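Local atomic coordinates of AtxE2 (Asticcacaulis excentricus, PDB entry 5TXE), a protein that hydrolyses the isopeptide bond of the threaded lasso peptides astexin-2 and astexin-3, converting them to linear peptides. Residues 419-422 with 423-427; 455-459 with 460-464; 472-476 with 477-481; 484-487 with 488-492. The protein carries 1 engineered substitution. All coordinates share one frame; numbering follows the deposited sequence.

Interaction 1 (419-422 with 423-427)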
loop_
_atom_site.group_PDB
_atom_site.type_symbol
_atom_site.label_atom_id
_atom_site.label_comp_id
_atom_site.label_asym_id
_atom_site.label_seq_id
_atom_site.Cartn_x
_atom_site.Cartn_y
_atom_site.Cartn_z
ATOM N N LEU A 419 15.015 -13.093 2.438
ATOM C CA LEU A 419 15.237 -13.890 3.590
ATOM C C LEU A 419 15.861 -12.987 4.637
ATOM O O LEU A 419 16.829 -12.291 4.373
ATOM C CB LEU A 419 16.131 -15.053 3.253
ATOM C CG LEU A 419 16.594 -15.867 4.452
ATOM C CD1 LEU A 419 15.417 -16.549 5.121
ATOM C CD2 LEU A 419 17.656 -16.912 4.074
ATOM N N VAL A 420 15.302 -13.006 5.843
ATOM C CA VAL A 420 15.833 -12.213 6.930
ATOM C C VAL A 420 16.231 -13.134 8.029
ATOM O O VAL A 420 15.444 -14.002 8.413
ATOM C CB VAL A 420 14.769 -11.263 7.441
ATOM C CG1 VAL A 420 15.334 -10.276 8.447
ATOM C CG2 VAL A 420 14.108 -10.533 6.266
ATOM N N LEU A 421 17.448 -13.005 8.552
ATOM C CA LEU A 421 17.911 -13.924 9.606
ATOM C C LEU A 421 18.219 -13.182 10.868
ATOM O O LEU A 421 18.595 -12.028 10.835
ATOM C CB LEU A 421 19.163 -14.665 9.159
ATOM C CG LEU A 421 18.901 -15.548 7.929
ATOM C CD1 LEU A 421 20.201 -16.022 7.249
ATOM C CD2 LEU A 421 18.073 -16.745 8.308
ATOM N N PRO A 422 18.114 -13.851 12.001
ATOM C CA PRO A 422 18.432 -13.174 13.243
ATOM C C PRO A 422 19.843 -12.643 13.246
ATOM O O PRO A 422 20.705 -13.262 12.649
ATOM C CB PRO A 422 18.327 -14.268 14.283
ATOM C CG PRO A 422 17.521 -15.341 13.650
ATOM C CD PRO A 422 17.760 -15.264 12.184
ATOM N N PRO A 423 20.081 -11.493 13.900
ATOM C CA PRO A 423 21.452 -10.934 13.999
ATOM C C PRO A 423 22.606 -11.919 14.396
ATOM O O PRO A 423 23.687 -11.836 13.818
ATOM C CB PRO A 423 21.293 -9.811 15.042
ATOM C CG PRO A 423 19.824 -9.509 15.104
ATOM C CD PRO A 423 19.131 -10.792 14.779
ATOM N N ASP A 424 22.354 -12.843 15.325
ATOM C CA ASP A 424 23.387 -13.778 15.828
ATOM C C ASP A 424 23.355 -15.103 15.068
ATOM O O ASP A 424 23.799 -16.125 15.581
ATOM C CB ASP A 424 23.203 -14.021 17.346
ATOM C CG ASP A 424 21.907 -14.820 17.683
ATOM O OD1 ASP A 424 20.984 -14.907 16.834
ATOM O OD2 ASP A 424 21.801 -15.354 18.814
ATOM N N TYR A 425 22.824 -15.108 13.849
ATOM C CA TYR A 425 22.641 -16.366 13.139
ATOM C C TYR A 425 23.954 -17.047 12.862
ATOM O O TYR A 425 24.778 -16.489 12.150
ATOM C CB TYR A 425 21.912 -16.168 11.805
ATOM C CG TYR A 425 21.689 -17.484 11.099
ATOM C CD1 TYR A 425 20.932 -18.479 11.711
ATOM C CD2 TYR A 425 22.225 -17.747 9.843
ATOM C CE1 TYR A 425 20.683 -19.700 11.088
ATOM C CE2 TYR A 425 21.985 -18.974 9.202
ATOM C CZ TYR A 425 21.216 -19.954 9.817
ATOM O OH TYR A 425 20.990 -21.186 9.207
ATOM N N GLN A 426 24.136 -18.246 13.407
ATOM C CA GLN A 426 25.299 -19.078 13.049
ATOM C C GLN A 426 24.828 -20.109 12.044
ATOM O O GLN A 426 23.845 -20.801 12.313
ATOM C CB GLN A 426 25.878 -19.824 14.270
ATOM C CG GLN A 426 25.864 -19.048 15.610
ATOM C CD GLN A 426 27.158 -18.284 15.885
ATOM O OE1 GLN A 426 28.167 -18.873 16.269
ATOM N NE2 GLN A 426 27.121 -16.961 15.723
ATOM N N LEU A 427 25.499 -20.225 10.898
ATOM C CA LEU A 427 25.153 -21.286 9.915
ATOM C C LEU A 427 25.238 -22.667 10.570
ATOM O O LEU A 427 26.136 -22.890 11.392
ATOM C CB LEU A 427 26.066 -21.241 8.686
ATOM C CG LEU A 427 25.744 -20.194 7.597
ATOM C CD1 LEU A 427 26.955 -19.918 6.711
ATOM C CD2 LEU A 427 24.564 -20.633 6.726
#
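Leu421 and Tyr425 meet at the apolar centre of a type I beta turn that runs from Pro422 to Tyr425, where strand 414-421 of the alpha/beta-hydrolase sheet gives way to the loop leading to strand 431-436. The CD1 methyl of Leu421 approaches the tyrosine ring obliquely, 3.7 Å from Tyr425 CD2, with Tyr425 CE2 slightly farther off. Tyr425 holds CG anti to its own nitrogen (chi1 -178°), which brings the ring alongside Leu421 at the strand end. Pro422 packs beside this pair: its CD lies 4.3 Å from Tyr425 CB, and both residues also rest on Leu431, at the start of strand 431-436. Pro423 follows directly, and a phi of -46° suits its place as the second residue of the turn. The turn is closed by Tyr425 N donating to Pro422 O at 3.1 Å, a bent bond (139° at the hydrogen) that arrives well above the carbonyl plane. Farther out, Asp424 folds its carboxylate back, placing OD1 3.7 Å from Pro422 CB, and its side chain also touches Arg398. At the other end of the ring, Tyr425 OH is hydrogen-bonded to the carbonyl oxygen of Thr429, which ties the phenol to the loop ahead. At the polar edge, Gln426 NE2 reaches back to Asp424 O in a weak hydrogen bond of 3.4 Å.

Interaction 2 (455-459 with 460-464)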
loop_
_atom_site.group_PDB
_atom_site.type_symbol
_atom_site.label_atom_id
_atom_site.label_comp_id
_atom_site.label_asym_id
_atom_site.label_seq_id
_atom_site.Cartn_x
_atom_site.Cartn_y
_atom_site.Cartn_z
ATOM N N LEU A 455 11.530 -7.301 11.071
ATOM C CA LEU A 455 12.796 -7.259 11.778
ATOM C C LEU A 455 12.639 -7.717 13.211
ATOM O O LEU A 455 13.430 -8.513 13.664
ATOM C CB LEU A 455 13.440 -5.850 11.647
ATOM C CG LEU A 455 13.664 -5.341 10.185
ATOM C CD1 LEU A 455 14.297 -3.932 10.156
ATOM C CD2 LEU A 455 14.562 -6.305 9.430
ATOM N N PRO A 456 11.592 -7.233 13.946
ATOM C CA PRO A 456 11.376 -7.792 15.259
ATOM C C PRO A 456 11.184 -9.299 15.300
ATOM O O PRO A 456 11.650 -9.942 16.230
ATOM C CB PRO A 456 10.149 -7.052 15.742
ATOM C CG PRO A 456 10.180 -5.745 15.014
ATOM C CD PRO A 456 10.666 -6.119 13.666
ATOM N N LEU A 457 10.548 -9.900 14.291
ATOM C CA LEU A 457 10.451 -11.363 14.267
ATOM C C LEU A 457 11.858 -12.017 14.157
ATOM O O LEU A 457 12.168 -13.015 14.840
ATOM C CB LEU A 457 9.591 -11.842 13.100
ATOM C CG LEU A 457 8.084 -11.846 13.341
ATOM C CD1 LEU A 457 7.253 -11.985 12.076
ATOM C CD2 LEU A 457 7.714 -12.925 14.307
ATOM N N ALA A 458 12.695 -11.478 13.280
ATOM C CA ALA A 458 14.054 -11.977 13.187
ATOM C C ALA A 458 14.802 -11.769 14.524
ATOM O O ALA A 458 15.465 -12.660 14.988
ATOM C CB ALA A 458 14.788 -11.297 12.076
ATOM N N THR A 459 14.662 -10.608 15.127
ATOM C CA THR A 459 15.259 -10.358 16.400
ATOM C C THR A 459 14.823 -11.398 17.424
ATOM O O THR A 459 15.583 -11.776 18.295
ATOM C CB THR A 459 14.946 -8.947 16.862
ATOM O OG1 THR A 459 15.568 -8.005 15.959
ATOM C CG2 THR A 459 15.415 -8.727 18.264
ATOM N N ALA A 460 13.624 -11.907 17.313
ATOM C CA ALA A 460 13.152 -12.908 18.256
ATOM C C ALA A 460 13.587 -14.312 17.948
ATOM O O ALA A 460 13.112 -15.234 18.621
ATOM C CB ALA A 460 11.634 -12.883 18.296
ATOM N N GLY A 461 14.397 -14.527 16.906
ATOM C CA GLY A 461 14.931 -15.860 16.638
ATOM C C GLY A 461 14.308 -16.610 15.481
ATOM O O GLY A 461 14.581 -17.777 15.288
ATOM N N PHE A 462 13.447 -15.956 14.705
ATOM C CA PHE A 462 12.858 -16.584 13.530
ATOM C C PHE A 462 13.627 -16.230 12.274
ATOM O O PHE A 462 14.190 -15.139 12.173
ATOM C CB PHE A 462 11.420 -16.107 13.336
ATOM C CG PHE A 462 10.505 -16.532 14.419
ATOM C CD1 PHE A 462 9.925 -17.773 14.380
ATOM C CD2 PHE A 462 10.236 -15.688 15.469
ATOM C CE1 PHE A 462 9.086 -18.174 15.391
ATOM C CE2 PHE A 462 9.388 -16.065 16.492
ATOM C CZ PHE A 462 8.812 -17.295 16.456
ATOM N N ALA A 463 13.653 -17.168 11.323
ATOM C CA ALA A 463 13.907 -16.822 9.936
ATOM C C ALA A 463 12.607 -16.247 9.441
ATOM O O ALA A 463 11.529 -16.765 9.794
ATOM C CB ALA A 463 14.236 -18.051 9.100
ATOM N N VAL A 464 12.708 -15.190 8.656
ATOM C CA VAL A 464 11.532 -14.547 8.104
ATOM C C VAL A 464 11.684 -14.490 6.584
ATOM O O VAL A 464 12.717 -14.072 6.066
ATOM C CB VAL A 464 11.348 -13.111 8.624
ATOM C CG1 VAL A 464 10.056 -12.529 8.081
ATOM C CG2 VAL A 464 11.327 -13.095 10.115
#
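A Schellman motif ends helix 454-459 and turns the chain into strand 463-467, the last step of the beta-alpha-beta unit that begins with strand 431-436. Leu457 O accepts from Phe462 N at 3.2 Å, nearly straight at 160°, while Ala458 O takes the shorter bond from Gly461 N at 2.9 Å. Gly461 has a phi of 105°, where a CB would press on the carbonyl oxygen of Ala460. Ala460 N continues the helical pattern to Pro456 O and adds a weak bond to Leu457 O.

Below this polar wrap the side chains close an apolar seam. The Leu457 and Phe462 side chains cross obliquely, with Leu457 CD2 3.9 Å from Phe462 CD2, and Leu457 O lies at the ring's edge in its plane. With CG beside its nitrogen (chi1 -66°), Phe462 brings that edge back to the last helical turn; Phe657 and Met662 of helix 643-662 also pack on it. Val464 CG2 sits 3.7 Å from Leu457 CB, and Ala458 CA makes a C-H...O contact with Phe462 O, CA to O 3.3 Å. On the outer side Thr459 OG1 donates to Leu455 O at 3.2 Å, alongside the backbone bond from Thr459 N. Replacing Thr459 with a valine would remove that hydroxyl and would probably leave Leu455 O with its backbone donor but without this second grip. The carbonyls of Pro456, Leu457 and Ala458 thus receive donors from the residues that follow the helix, which probably offsets the polar cost of ending it against a largely buried seam.

Interaction 3 (472-476 with 477-481)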
loop_
_atom_site.group_PDB
_atom_site.type_symbol
_atom_site.label_atom_id
_atom_site.label_comp_id
_atom_site.label_asym_id
_atom_site.label_seq_id
_atom_site.Cartn_x
_atom_site.Cartn_y
_atom_site.Cartn_z
ATOM N N SER A 472 1.177 -13.810 -12.261
ATOM C CA SER A 472 0.318 -14.936 -12.571
ATOM C C SER A 472 0.591 -15.404 -14.014
ATOM O O SER A 472 1.068 -14.626 -14.825
ATOM C CB SER A 472 -1.143 -14.553 -12.469
ATOM O OG SER A 472 -1.447 -13.589 -13.450
ATOM N N GLU A 473 0.239 -16.645 -14.313
ATOM C CA GLU A 473 0.283 -17.165 -15.699
ATOM C C GLU A 473 -0.571 -16.292 -16.629
ATOM O O GLU A 473 -0.161 -15.962 -17.735
ATOM C CB GLU A 473 -0.207 -18.618 -15.728
ATOM C CG GLU A 473 0.669 -19.558 -14.868
ATOM C CD GLU A 473 0.156 -20.999 -14.715
ATOM O OE1 GLU A 473 -0.023 -21.659 -15.763
ATOM O OE2 GLU A 473 -0.043 -21.482 -13.553
ATOM N N ALA A 474 -1.756 -15.903 -16.151
ATOM C CA ALA A 474 -2.686 -15.086 -16.926
ATOM C C ALA A 474 -2.080 -13.757 -17.324
ATOM O O ALA A 474 -2.443 -13.197 -18.343
ATOM C CB ALA A 474 -3.964 -14.829 -16.145
ATOM N N SER A 475 -1.196 -13.208 -16.495
ATOM C CA SER A 475 -0.568 -11.933 -16.833
ATOM C C SER A 475 0.379 -12.059 -18.051
ATOM O O SER A 475 0.765 -11.045 -18.618
ATOM C CB SER A 475 0.199 -11.388 -15.640
ATOM O OG SER A 475 1.350 -12.199 -15.396
ATOM N N TYR A 476 0.743 -13.288 -18.422
ATOM C CA TYR A 476 1.526 -13.573 -19.634
ATOM C C TYR A 476 0.684 -13.852 -20.908
ATOM O O TYR A 476 1.249 -14.186 -21.955
ATOM C CB TYR A 476 2.468 -14.775 -19.385
ATOM C CG TYR A 476 3.600 -14.427 -18.451
ATOM C CD1 TYR A 476 4.667 -13.674 -18.907
ATOM C CD2 TYR A 476 3.583 -14.807 -17.113
ATOM C CE1 TYR A 476 5.692 -13.319 -18.073
ATOM C CE2 TYR A 476 4.614 -14.470 -16.269
ATOM C CZ TYR A 476 5.663 -13.717 -16.757
ATOM O OH TYR A 476 6.705 -13.342 -15.953
ATOM N N GLN A 477 -0.643 -13.709 -20.828
ATOM C CA GLN A 477 -1.539 -14.039 -21.935
ATOM C C GLN A 477 -2.301 -12.781 -22.348
ATOM O O GLN A 477 -2.271 -11.762 -21.643
ATOM C CB GLN A 477 -2.512 -15.156 -21.503
ATOM C CG GLN A 477 -1.827 -16.490 -21.167
ATOM C CD GLN A 477 -2.609 -17.429 -20.212
ATOM O OE1 GLN A 477 -3.670 -17.093 -19.671
ATOM N NE2 GLN A 477 -2.060 -18.623 -20.006
ATOM N N ARG A 478 -3.007 -12.858 -23.475
ATOM C CA ARG A 478 -3.767 -11.718 -24.008
ATOM C C ARG A 478 -5.044 -11.485 -23.213
ATOM O O ARG A 478 -5.832 -12.413 -23.054
ATOM C CB ARG A 478 -4.159 -11.958 -25.481
ATOM C CG ARG A 478 -4.560 -10.674 -26.237
ATOM C CD ARG A 478 -5.478 -10.900 -27.450
ATOM N NE ARG A 478 -6.544 -9.890 -27.509
ATOM C CZ ARG A 478 -6.370 -8.596 -27.787
ATOM N NH1 ARG A 478 -5.165 -8.106 -28.048
ATOM N NH2 ARG A 478 -7.420 -7.786 -27.802
ATOM N N PHE A 479 -5.238 -10.262 -22.728
ATOM C CA PHE A 479 -6.483 -9.861 -22.063
ATOM C C PHE A 479 -6.778 -8.410 -22.349
ATOM O O PHE A 479 -5.854 -7.605 -22.382
ATOM C CB PHE A 479 -6.396 -10.079 -20.530
ATOM C CG PHE A 479 -6.524 -11.519 -20.133
ATOM C CD1 PHE A 479 -7.781 -12.139 -20.169
ATOM C CD2 PHE A 479 -5.413 -12.276 -19.814
ATOM C CE1 PHE A 479 -7.912 -13.476 -19.864
ATOM C CE2 PHE A 479 -5.540 -13.619 -19.482
ATOM C CZ PHE A 479 -6.789 -14.224 -19.531
ATOM N N THR A 480 -8.053 -8.075 -22.551
ATOM C CA THR A 480 -8.442 -6.702 -22.889
ATOM C C THR A 480 -8.877 -5.925 -21.659
ATOM O O THR A 480 -9.103 -4.712 -21.749
ATOM C CB THR A 480 -9.579 -6.664 -23.939
ATOM O OG1 THR A 480 -10.803 -7.137 -23.366
ATOM C CG2 THR A 480 -9.227 -7.536 -25.154
ATOM N N SER A 481 -8.987 -6.617 -20.517
ATOM C CA SER A 481 -9.446 -5.991 -19.277
ATOM C C SER A 481 -8.806 -6.630 -18.056
ATOM O O SER A 481 -8.649 -7.840 -18.015
ATOM C CB SER A 481 -10.953 -6.160 -19.177
ATOM O OG SER A 481 -11.427 -5.793 -17.902
#
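Ala474 and Phe479 touch through a ring edge: Phe479 CE2 lies 3.3 Å from Ala474 O, near the ring plane, and 3.9 Å from Ala474 CB. The aromatic C-H edge therefore faces the carbonyl oxygen while the methyl packs beside it. The same oxygen accepts from Gln477 N at 3.1 Å, a fairly straight bond (158°) whose donor stands above the carbonyl plane. The Gln477 side chain lies back across the turn, its CG beside the backbone nitrogen (chi1 -64°) and the rest extended, which brings OE1 to 3.5 Å from Ala474 CA and CD to 3.8 Å from Glu473 O.

These contacts gather round a short 3-10 segment, 474-476, in the loop between strand 463-467 and helix 482-490. Its start is held by an ST motif: Ser472 OG accepts from Ser475 N at 3.1 Å. Ser475 OG also donates to Ser472 O, in the carbonyl plane and on a lone pair, at a very short 2.5 Å, so Ser475 grips Ser472 twice, each time as donor. Tyr476 N bonds to Glu473 O within the turn.

Farther out, Arg471 bonds to Ser475 OG and makes a cation-pi contact with Tyr476. On the far side of the bend the extended chain is pinned to the loop around residues 274-279: Asn279 ND2 bonds to Gln477 O, Ile278 pairs with the Phe479 backbone, and Arg478 forms a salt bridge with Asp274. Ser481 then sits at the N-cap of helix 482-490, its OG accepting from Ile483 N.

Interaction 4 (484-487 with 488-492)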
loop_
_atom_site.group_PDB
_atom_site.type_symbol
_atom_site.label_atom_id
_atom_site.label_comp_id
_atom_site.label_asym_id
_atom_site.label_seq_id
_atom_site.Cartn_x
_atom_site.Cartn_y
_atom_site.Cartn_z
ATOM N N ALA A 484 -11.321 -9.161 -16.760
ATOM C CA ALA A 484 -11.273 -10.464 -17.437
ATOM C C ALA A 484 -10.050 -11.319 -17.055
ATOM O O ALA A 484 -10.105 -12.549 -17.052
ATOM C CB ALA A 484 -11.316 -10.292 -18.951
ATOM N N GLN A 485 -8.939 -10.663 -16.753
ATOM C CA GLN A 485 -7.738 -11.390 -16.393
ATOM C C GLN A 485 -7.976 -12.056 -15.053
ATOM O O GLN A 485 -7.609 -13.230 -14.852
ATOM C CB GLN A 485 -6.530 -10.443 -16.257
ATOM C CG GLN A 485 -5.197 -11.158 -16.050
ATOM C CD GLN A 485 -4.027 -10.179 -15.934
ATOM O OE1 GLN A 485 -3.764 -9.372 -16.833
ATOM N NE2 GLN A 485 -3.314 -10.261 -14.832
ATOM N N SER A 486 -8.546 -11.265 -14.132
ATOM C CA SER A 486 -8.905 -11.727 -12.796
ATOM C C SER A 486 -9.786 -12.966 -12.887
ATOM O O SER A 486 -9.572 -13.915 -12.156
ATOM C CB SER A 486 -9.610 -10.643 -11.947
ATOM O OG SER A 486 -9.979 -11.201 -10.683
ATOM N N LYS A 487 -10.735 -12.946 -13.817
ATOM C CA LYS A 487 -11.638 -14.047 -13.991
ATOM C C LYS A 487 -10.883 -15.308 -14.373
ATOM O O LYS A 487 -11.121 -16.381 -13.790
ATOM C CB LYS A 487 -12.652 -13.688 -15.036
ATOM C CG LYS A 487 -13.790 -14.637 -15.140
ATOM C CD LYS A 487 -14.754 -14.065 -16.164
ATOM C CE LYS A 487 -15.616 -15.150 -16.774
ATOM N NZ LYS A 487 -16.414 -15.810 -15.713
ATOM N N ALA A 488 -9.918 -15.187 -15.271
ATOM C CA ALA A 488 -9.046 -16.336 -15.557
ATOM C C ALA A 488 -8.190 -16.793 -14.348
ATOM O O ALA A 488 -8.012 -17.996 -14.128
ATOM C CB ALA A 488 -8.121 -16.031 -16.724
ATOM N N GLU A 489 -7.662 -15.857 -13.565
ATOM C CA GLU A 489 -6.850 -16.223 -12.358
ATOM C C GLU A 489 -7.636 -16.981 -11.258
ATOM O O GLU A 489 -7.078 -17.849 -10.568
ATOM C CB GLU A 489 -6.215 -14.982 -11.734
ATOM C CG GLU A 489 -5.235 -14.295 -12.669
ATOM C CD GLU A 489 -4.797 -12.911 -12.210
ATOM O OE1 GLU A 489 -5.510 -12.261 -11.420
ATOM O OE2 GLU A 489 -3.754 -12.448 -12.696
ATOM N N TYR A 490 -8.922 -16.656 -11.120
ATOM C CA TYR A 490 -9.757 -17.283 -10.099
ATOM C C TYR A 490 -10.388 -18.536 -10.588
ATOM O O TYR A 490 -10.891 -19.307 -9.803
ATOM C CB TYR A 490 -10.842 -16.326 -9.594
ATOM C CG TYR A 490 -10.317 -15.350 -8.553
ATOM C CD1 TYR A 490 -10.266 -15.703 -7.200
ATOM C CD2 TYR A 490 -9.843 -14.115 -8.913
ATOM C CE1 TYR A 490 -9.783 -14.826 -6.235
ATOM C CE2 TYR A 490 -9.362 -13.229 -7.960
ATOM C CZ TYR A 490 -9.335 -13.581 -6.619
ATOM O OH TYR A 490 -8.843 -12.692 -5.689
ATOM N N SER A 491 -10.384 -18.757 -11.894
ATOM C CA SER A 491 -10.997 -19.947 -12.420
ATOM C C SER A 491 -10.307 -21.133 -11.805
ATOM O O SER A 491 -9.091 -21.333 -11.977
ATOM C CB SER A 491 -10.842 -20.012 -13.935
ATOM O OG SER A 491 -11.166 -21.315 -14.327
ATOM N N ASN A 492 -11.060 -21.916 -11.045
ATOM C CA ASN A 492 -10.493 -23.101 -10.375
ATOM C C ASN A 492 -9.345 -22.767 -9.424
ATOM O O ASN A 492 -8.459 -23.607 -9.149
ATOM C CB ASN A 492 -10.072 -24.141 -11.431
ATOM C CG ASN A 492 -11.278 -24.741 -12.131
ATOM O OD1 ASN A 492 -12.172 -25.273 -11.481
ATOM N ND2 ASN A 492 -11.353 -24.564 -13.451
#
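Gln485 and Glu489, one turn apart on helix 482-490, are joined by a hydrogen bond from Gln485 NE2 to Glu489 OE2 of 3.1 Å that is almost straight. The oxygen lies in the plane of the glutamine amide and is itself met from above the carboxylate plane; the two flat groups are turned 76° apart. Gln485 reaches forward along the helix with CG opposite the backbone nitrogen (chi1 -173°) and an extended chain, whereas Glu489 folds back with CG beside its own nitrogen (chi1 -63°), and its CG lies 3.4 Å from Gln485 O. Each end has a further partner: Ser472 OG bonds to Glu489 OE2, and Asn279 ND2 to Gln485 OE1.

On another flank Ser486 and Tyr490 repeat the spacing. Ser486 O sits in the plane of the tyrosine ring at its edge, 3.3 Å from Tyr490 CD2, and Ser486 OG is 3.4 Å from the same ring carbon while it hydrogen-bonds to Tyr573 O. The backbone bond from Tyr490 N to Ser486 O, 3.0 Å, runs nearly along the C=O axis. The Ser486 side chain lies about 9 Å from that of astexin-3-binding Trp116, and that of Tyr490 about 10 Å from that of catalytically important Tyr438.

An alanine in place of Glu489 would probably leave Gln485 NE2 and Ser472 OG without their shared acceptor and set the glutamine amide freer to turn. With two donors meeting one carboxylate oxygen, the negative charge of Glu489 is probably spread into a polar network that joins this helix to the preceding loop.

In the fold
From the N terminus the four contacts come in series; none nests in or crosses another. Interactions 1 to 3 close local turns, while interaction 4 spans successive turns of one helix. Interaction 1 turns the chain out of strand 414-421, and interaction 2 brings it from helix 454-459 into strand 463-467. These two strands are neighbours in the mixed sheet, so the contacts meet there: Val420 N probably bonds to Val464 O, and Pro422 packs on Ala458 and Phe462. The chain then leaves the sheet for interaction 3, whose centre is about 37 Å from that of interaction 2. Interaction 4 follows on helix 482-490, against which Ala474 and Phe479 of the preceding loop pack.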